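Local coordinates for SusD homolog (Bacteroides thetaiotaomicron VPI-5482, PDB 3IV0), which probably binds glycans at the outer membrane as a member of the SusD family, its exact ligand being unknown, at residues V94-I99 with L133-I138; L27-S32 with A125-M130. One frame throughout, in Å; residues are numbered along the deposited sequence.

Interaction 1. Residues V94-I99 with L133-I138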
# COMPACT_ATOMS: atom_id res chain seq x y z
N VAL A 94 -5.00 -14.28 -7.85
CA VAL A 94 -6.04 -13.82 -6.95
C VAL A 94 -6.43 -12.38 -7.24
O VAL A 94 -7.60 -12.04 -7.21
CB VAL A 94 -5.64 -14.00 -5.49
CG1 VAL A 94 -6.79 -13.53 -4.57
CG2 VAL A 94 -5.29 -15.48 -5.22
N PHE A 95 -5.47 -11.53 -7.60
CA PHE A 95 -5.83 -10.18 -8.07
C PHE A 95 -6.71 -10.27 -9.31
O PHE A 95 -7.66 -9.48 -9.44
CB PHE A 95 -4.57 -9.37 -8.42
CG PHE A 95 -3.77 -8.93 -7.22
CD1 PHE A 95 -4.24 -7.92 -6.39
CD2 PHE A 95 -2.52 -9.47 -6.95
CE1 PHE A 95 -3.49 -7.50 -5.31
CE2 PHE A 95 -1.80 -9.05 -5.86
CZ PHE A 95 -2.27 -8.07 -5.09
N TYR A 96 -6.39 -11.18 -10.25
CA TYR A 96 -7.27 -11.28 -11.42
C TYR A 96 -8.66 -11.85 -11.09
O TYR A 96 -9.62 -11.52 -11.80
CB TYR A 96 -6.61 -12.07 -12.56
CG TYR A 96 -5.68 -11.20 -13.38
CD1 TYR A 96 -6.18 -10.25 -14.24
CD2 TYR A 96 -4.32 -11.30 -13.23
CE1 TYR A 96 -5.34 -9.43 -14.93
CE2 TYR A 96 -3.48 -10.50 -13.93
CZ TYR A 96 -3.99 -9.58 -14.78
OH TYR A 96 -3.09 -8.77 -15.45
N THR A 97 -8.80 -12.61 -10.02
CA THR A 97 -10.15 -12.99 -9.57
C THR A 97 -10.94 -11.72 -9.21
O THR A 97 -12.10 -11.59 -9.61
CB THR A 97 -10.09 -13.95 -8.37
OG1 THR A 97 -9.38 -15.13 -8.73
CG2 THR A 97 -11.51 -14.35 -7.87
N ALA A 98 -10.34 -10.80 -8.45
CA ALA A 98 -10.96 -9.52 -8.16
C ALA A 98 -11.31 -8.75 -9.41
O ALA A 98 -12.40 -8.21 -9.55
CB ALA A 98 -10.04 -8.69 -7.21
N ILE A 99 -10.34 -8.65 -10.31
CA ILE A 99 -10.53 -7.91 -11.56
C ILE A 99 -11.66 -8.49 -12.39
O ILE A 99 -12.53 -7.77 -12.89
CB ILE A 99 -9.21 -7.82 -12.37
CG1 ILE A 99 -8.21 -6.88 -11.68
CG2 ILE A 99 -9.45 -7.40 -13.81
CD1 ILE A 99 -6.77 -7.16 -12.08
N LEU A 133 -7.48 -0.53 -8.34
CA LEU A 133 -6.54 -0.80 -7.26
C LEU A 133 -5.79 -2.09 -7.48
O LEU A 133 -4.60 -2.19 -7.26
CB LEU A 133 -7.26 -0.83 -5.91
CG LEU A 133 -6.37 -0.92 -4.69
CD1 LEU A 133 -5.50 0.33 -4.50
CD2 LEU A 133 -7.25 -1.09 -3.45
N SER A 134 -6.51 -3.11 -7.96
CA SER A 134 -5.90 -4.42 -8.24
C SER A 134 -4.89 -4.28 -9.37
O SER A 134 -3.77 -4.81 -9.25
CB SER A 134 -6.97 -5.45 -8.58
OG SER A 134 -7.84 -5.67 -7.47
N TYR A 135 -5.28 -3.63 -10.48
CA TYR A 135 -4.34 -3.42 -11.57
C TYR A 135 -3.12 -2.64 -11.08
O TYR A 135 -1.98 -2.96 -11.43
CB TYR A 135 -4.98 -2.67 -12.76
CG TYR A 135 -5.64 -3.63 -13.74
CD1 TYR A 135 -4.89 -4.58 -14.38
CD2 TYR A 135 -6.98 -3.56 -14.01
CE1 TYR A 135 -5.47 -5.47 -15.28
CE2 TYR A 135 -7.57 -4.45 -14.90
CZ TYR A 135 -6.81 -5.40 -15.50
OH TYR A 135 -7.36 -6.32 -16.40
N PHE A 136 -3.33 -1.59 -10.29
CA PHE A 136 -2.20 -0.83 -9.75
C PHE A 136 -1.30 -1.71 -8.93
O PHE A 136 -0.07 -1.65 -9.11
CB PHE A 136 -2.69 0.33 -8.93
CG PHE A 136 -1.58 1.14 -8.30
CD1 PHE A 136 -0.65 1.79 -9.09
CD2 PHE A 136 -1.53 1.31 -6.94
CE1 PHE A 136 0.34 2.58 -8.51
CE2 PHE A 136 -0.50 2.10 -6.35
CZ PHE A 136 0.42 2.72 -7.17
N PHE A 137 -1.85 -2.53 -8.05
CA PHE A 137 -1.01 -3.38 -7.22
C PHE A 137 -0.20 -4.37 -8.04
O PHE A 137 0.98 -4.66 -7.73
CB PHE A 137 -1.87 -4.13 -6.19
CG PHE A 137 -1.99 -3.41 -4.86
CD1 PHE A 137 -2.29 -2.08 -4.79
CD2 PHE A 137 -1.78 -4.11 -3.69
CE1 PHE A 137 -2.36 -1.45 -3.56
CE2 PHE A 137 -1.85 -3.48 -2.46
CZ PHE A 137 -2.15 -2.14 -2.41
N ILE A 138 -0.78 -4.94 -9.09
CA ILE A 138 -0.01 -5.89 -9.89
C ILE A 138 0.99 -5.21 -10.83
O ILE A 138 2.03 -5.78 -11.13
CB ILE A 138 -0.88 -6.93 -10.62
CG1 ILE A 138 -1.90 -6.34 -11.60
CG2 ILE A 138 -1.55 -7.84 -9.59
CD1 ILE A 138 -2.63 -7.40 -12.47
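Ile99 sets its CD1 methyl over one face of the Tyr135 ring, 3.7 Å from the ring centroid and only 6° off the normal, a CH-pi contact placed almost exactly over the middle of the ring. The two side chains cross at about a right angle. CG2 of Ile99 reaches past this face to the phenol end, 3.5 Å from Tyr135 OH, while CG1 rests on Ser134 CB. Having CG2 anti to the backbone N and CG1 anti to the carbonyl carbon lets both branches of Ile99 work on the same tyrosine.

Ile138, on the other helix, reaches two rings. With chi1 at 60°, CG1 lies between the backbone N and the carbonyl carbon, and the two branches divide: CG2 meets Phe95, 3.3 Å from its CD2, whereas CD1 touches the hydroxyl end of Tyr96, 3.3 Å from OH. Segments 94-99 and 133-138 run antiparallel at 156° with axes 9.4 Å apart, part of the helical TPR-like scaffold expected of the SusD family. The closest backbone approach, 5.8 Å between the CA atoms of Phe95 and Ser134, comes where a small residue faces the neighbouring helix. The far end of the same Phe95 ring, at CE1, lies 3.8 Å from Phe137 CB, the two aromatic side chains meeting at a slant.

All eight touching residues are buried, so their polar ends need partners. Ser134 OG turns back to Met130 O within its own helix, and the phenols of Tyr96 and Tyr135 hydrogen-bond to the carbonyls of Pro146 and Tyr148. Val145 also packs on Tyr96, Tyr135 and Ile138, while Phe43 meets the Phe95 ring edge-to-face.

Interaction 2. Residues L27-S32 with A125-M130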
# COMPACT_ATOMS: atom_id res chain seq x y z
N LEU A 27 -18.85 -7.41 -2.30
CA LEU A 27 -17.99 -7.68 -1.20
C LEU A 27 -17.03 -8.84 -1.48
O LEU A 27 -15.97 -8.89 -0.89
CB LEU A 27 -18.80 -7.91 0.09
CG LEU A 27 -19.36 -6.63 0.71
CD1 LEU A 27 -20.37 -7.04 1.78
CD2 LEU A 27 -18.28 -5.78 1.33
N SER A 28 -17.37 -9.76 -2.38
CA SER A 28 -16.48 -10.83 -2.75
C SER A 28 -15.26 -10.28 -3.52
O SER A 28 -14.23 -10.91 -3.54
CB SER A 28 -17.21 -11.90 -3.58
OG SER A 28 -17.39 -11.53 -4.93
N ILE A 29 -15.42 -9.11 -4.16
CA ILE A 29 -14.29 -8.45 -4.85
C ILE A 29 -13.32 -7.95 -3.79
O ILE A 29 -12.12 -8.21 -3.89
CB ILE A 29 -14.78 -7.33 -5.78
CG1 ILE A 29 -15.68 -7.87 -6.91
CG2 ILE A 29 -13.56 -6.53 -6.35
CD1 ILE A 29 -16.49 -6.80 -7.66
N TYR A 30 -13.81 -7.24 -2.80
CA TYR A 30 -13.00 -6.83 -1.66
C TYR A 30 -12.34 -8.02 -0.99
O TYR A 30 -11.16 -7.99 -0.64
CB TYR A 30 -13.82 -6.08 -0.65
CG TYR A 30 -14.22 -4.68 -1.02
CD1 TYR A 30 -13.41 -3.61 -0.72
CD2 TYR A 30 -15.43 -4.40 -1.64
CE1 TYR A 30 -13.74 -2.31 -1.00
CE2 TYR A 30 -15.80 -3.11 -1.93
CZ TYR A 30 -14.96 -2.05 -1.63
OH TYR A 30 -15.33 -0.77 -1.89
N ASN A 31 -13.08 -9.12 -0.84
CA ASN A 31 -12.49 -10.33 -0.25
C ASN A 31 -11.32 -10.87 -1.04
O ASN A 31 -10.31 -11.26 -0.46
CB ASN A 31 -13.60 -11.39 -0.06
CG ASN A 31 -13.13 -12.59 0.70
OD1 ASN A 31 -12.77 -12.46 1.86
ND2 ASN A 31 -13.08 -13.75 0.05
N SER A 32 -11.46 -10.92 -2.35
CA SER A 32 -10.36 -11.38 -3.18
C SER A 32 -9.15 -10.47 -3.08
O SER A 32 -8.03 -10.97 -3.00
CB SER A 32 -10.76 -11.57 -4.65
OG SER A 32 -11.68 -12.66 -4.78
N ALA A 125 -19.17 2.20 -8.94
CA ALA A 125 -17.99 3.03 -8.60
C ALA A 125 -17.00 2.25 -7.75
O ALA A 125 -15.77 2.31 -7.99
CB ALA A 125 -18.41 4.27 -7.88
N GLU A 126 -17.48 1.49 -6.77
CA GLU A 126 -16.62 0.68 -5.96
C GLU A 126 -15.93 -0.42 -6.74
O GLU A 126 -14.72 -0.68 -6.54
CB GLU A 126 -17.41 0.05 -4.80
CG GLU A 126 -17.91 1.01 -3.79
CD GLU A 126 -18.54 0.30 -2.63
OE1 GLU A 126 -17.84 -0.44 -1.94
OE2 GLU A 126 -19.77 0.43 -2.42
N ALA A 127 -16.63 -1.03 -7.68
CA ALA A 127 -16.04 -2.06 -8.51
C ALA A 127 -14.96 -1.46 -9.42
O ALA A 127 -13.90 -2.09 -9.61
CB ALA A 127 -17.14 -2.76 -9.36
N ILE A 128 -15.21 -0.29 -9.99
CA ILE A 128 -14.18 0.37 -10.80
C ILE A 128 -12.98 0.71 -9.94
O ILE A 128 -11.83 0.50 -10.36
CB ILE A 128 -14.73 1.62 -11.44
CG1 ILE A 128 -15.74 1.23 -12.52
CG2 ILE A 128 -13.59 2.48 -12.07
CD1 ILE A 128 -16.73 2.36 -12.89
N PHE A 129 -13.20 1.21 -8.73
CA PHE A 129 -12.10 1.48 -7.83
C PHE A 129 -11.29 0.22 -7.53
O PHE A 129 -10.04 0.23 -7.62
CB PHE A 129 -12.58 2.11 -6.52
CG PHE A 129 -11.49 2.26 -5.50
CD1 PHE A 129 -10.55 3.28 -5.61
CD2 PHE A 129 -11.34 1.34 -4.48
CE1 PHE A 129 -9.51 3.39 -4.70
CE2 PHE A 129 -10.29 1.44 -3.57
CZ PHE A 129 -9.39 2.49 -3.68
N MSE A 130 -11.93 -0.87 -7.20
CA MSE A 130 -11.25 -2.06 -6.82
C MSE A 130 -10.55 -2.69 -7.98
O MSE A 130 -9.46 -3.27 -7.79
CB MSE A 130 -12.22 -3.04 -6.13
CG MSE A 130 -12.62 -2.53 -4.75
SE MSE A 130 -11.21 -2.12 -3.51
CE MSE A 130 -10.53 -3.83 -3.32
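Tyr30 and Met130, present as selenomethionine, form the closely packed part of this contact. Met130 CG lies over one face of the Tyr30 ring, offset toward the rim and 4.0 Å from the centroid. Its SE sits obliquely, 3.6 Å from Tyr30 CE1, in a Met-aromatic contact; the chain is bent at chi2 and chi3, so that CE, too, stays beside the ring. Ile29 CG2 adds to this close part, 3.7 Å from Met130 CB. At the ring's edge, Tyr30 OH donates a 2.5 Å hydrogen bond to the anti lone pair of Glu126 OE1, with ring and carboxylate planes 59° apart. OE1 also receives a salt bridge from Arg199, and Tyr30 OH is also hydrogen-bonded to Ala200 N.

The two segments form a near-parallel helix pair, at 17° with axes 10.3 Å apart, within the N-terminal helical region of this SusD homolog. Packing is looser at the end of Ile29, where CD1 and Ala127 CB are separated by 4.4 Å. Replacing Tyr30 with an alanine would probably leave Met130 without its aromatic partner and Glu126 without its phenol donor. Tyr30 itself remains partly exposed, whereas Glu126 and Met130 are buried.

In the fold
Both interactions use helix 117-142, which meets helix 19-39 through residues 125-130 and, about two turns farther along, helix 93-108 through residues 133-138. Along the chain the segments alternate: 27-32, 94-99, 125-130, 133-138. The contact centres are about 10 Å apart, on the same side of the chain's centre. Helices 19-39 and 93-108 also touch directly, with Val94 CG1 3.2 Å from Ser32 O and Thr97 CG2 3.5 Å from Ser32 OG, so the three helices close a mutually packed bundle. This packing brings elements distant in sequence together in the N-terminal part of the SusD-like fold.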